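Side-chain contact in RRNA methyltransferase (Streptomyces viridochromogenes, PDB 1O9G), which methylates N1 of guanine-2535 in 23S ribosomal RNA with S-adenosyl-L-methionine as donor, which confers resistance to the orthosomycin antibiotic avilamycin: residues Ser14-Ala17 with Val21-Ser24. The protein carries 3 engineered substitutions. Numbering follows the deposited sequence.
Sequences SDLA and VLHS
L16 and L22 both set CG anti to their own carbonyl carbon (chi1 -68° and -76°), and their side chains run alongside each other in the same direction until CD2 of L16 meets CD1 of L22 at 4.0 Å. V21 is branched at CB: CG1 lies anti to the backbone N, and CG2, in the position that CG takes in the leucines, comes within 3.9 Å of the carbonyl O of D15. Between the two backbones sits a water. It donates to the carbonyl O of D15 and to that of A17, each O 2.7 Å from it, and accepts from the backbone N of V21 at 2.8 Å, so 14-17 and 21-24 are bridged by this single water across the three residues between them. All this belongs to the N-terminal segment that precedes helix 33-45 of the Rossmann-like methyltransferase fold. The leucine pair packs on helix 64-72, L16 against L71 and L22 against T67 and V68, with L16 also touching L134. V21 rests on A130 and A131 of helix 122-140, and on that same helix the carboxylate of D15 forms salt bridges to R133 through OD1 and to R137 through OD2.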
loop_
_atom_site.group_PDB
_atom_site.type_symbol
_atom_site.label_atom_id
_atom_site.label_comp_id
_atom_site.label_asym_id
_atom_site.label_seq_id
_atom_site.Cartn_x
_atom_site.Cartn_y
_atom_site.Cartn_z
ATOM N N SER A 14 -11.626 -10.875 -6.586
ATOM C CA SER A 14 -11.272 -12.210 -6.135
ATOM C C SER A 14 -9.834 -12.577 -6.566
ATOM O O SER A 14 -9.128 -13.249 -5.837
ATOM C CB SER A 14 -12.330 -13.245 -6.570
ATOM O OG SER A 14 -12.359 -13.475 -7.970
ATOM N N ASP A 15 -9.391 -12.108 -7.730
ATOM C CA ASP A 15 -8.064 -12.463 -8.205
ATOM C C ASP A 15 -6.969 -11.865 -7.323
ATOM O O ASP A 15 -5.867 -12.396 -7.285
ATOM C CB ASP A 15 -7.802 -11.982 -9.629
ATOM C CG ASP A 15 -8.622 -12.715 -10.651
ATOM O OD1 ASP A 15 -9.313 -13.710 -10.304
ATOM O OD2 ASP A 15 -8.662 -12.338 -11.838
ATOM N N LEU A 16 -7.270 -10.765 -6.637
ATOM C CA LEU A 16 -6.328 -10.087 -5.744
ATOM C C LEU A 16 -6.437 -10.537 -4.282
ATOM O O LEU A 16 -5.760 -10.008 -3.420
ATOM C CB LEU A 16 -6.461 -8.553 -5.875
ATOM C CG LEU A 16 -5.993 -7.993 -7.220
ATOM C CD1 LEU A 16 -6.509 -6.534 -7.359
ATOM C CD2 LEU A 16 -4.515 -8.095 -7.393
ATOM N N ALA A 17 -7.262 -11.534 -4.010
ATOM C CA ALA A 17 -7.474 -11.995 -2.651
ATOM C C ALA A 17 -6.172 -12.504 -2.047
ATOM O O ALA A 17 -5.373 -13.157 -2.687
ATOM C CB ALA A 17 -8.517 -13.096 -2.598
ATOM N N VAL A 21 -3.116 -15.476 -5.391
ATOM C CA VAL A 21 -1.895 -15.141 -6.119
ATOM C C VAL A 21 -0.928 -14.382 -5.176
ATOM O O VAL A 21 0.234 -14.776 -4.951
ATOM C CB VAL A 21 -2.188 -14.330 -7.388
ATOM C CG1 VAL A 21 -0.874 -14.032 -8.180
ATOM C CG2 VAL A 21 -3.215 -15.078 -8.265
ATOM N N LEU A 22 -1.415 -13.269 -4.653
ATOM C CA LEU A 22 -0.708 -12.504 -3.644
ATOM C C LEU A 22 -0.541 -13.337 -2.389
ATOM O O LEU A 22 -1.340 -14.231 -2.083
ATOM C CB LEU A 22 -1.402 -11.165 -3.394
ATOM C CG LEU A 22 -1.172 -10.109 -4.468
ATOM C CD1 LEU A 22 -1.694 -10.463 -5.851
ATOM C CD2 LEU A 22 -1.736 -8.718 -4.057
ATOM N N HIS A 23 0.518 -13.029 -1.668
ATOM C CA HIS A 23 1.010 -13.860 -0.580
ATOM C C HIS A 23 0.506 -13.401 0.766
ATOM O O HIS A 23 0.508 -12.201 1.052
ATOM C CB HIS A 23 2.528 -13.840 -0.571
ATOM C CG HIS A 23 3.128 -14.498 -1.765
ATOM N ND1 HIS A 23 3.615 -13.812 -2.852
ATOM C CD2 HIS A 23 3.288 -15.807 -2.045
ATOM C CE1 HIS A 23 4.080 -14.679 -3.738
ATOM N NE2 HIS A 23 3.903 -15.889 -3.267
ATOM N N SER A 24 0.060 -14.397 1.552
ATOM C CA SER A 24 -0.446 -14.222 2.914
ATOM C C SER A 24 0.642 -14.530 3.935
ATOM O O SER A 24 1.581 -15.260 3.655
ATOM C CB SER A 24 -1.672 -15.140 3.152
ATOM O OG SER A 24 -1.364 -16.496 2.877
HETATM O O HOH W 1 -4.324 -12.939 -5.158
#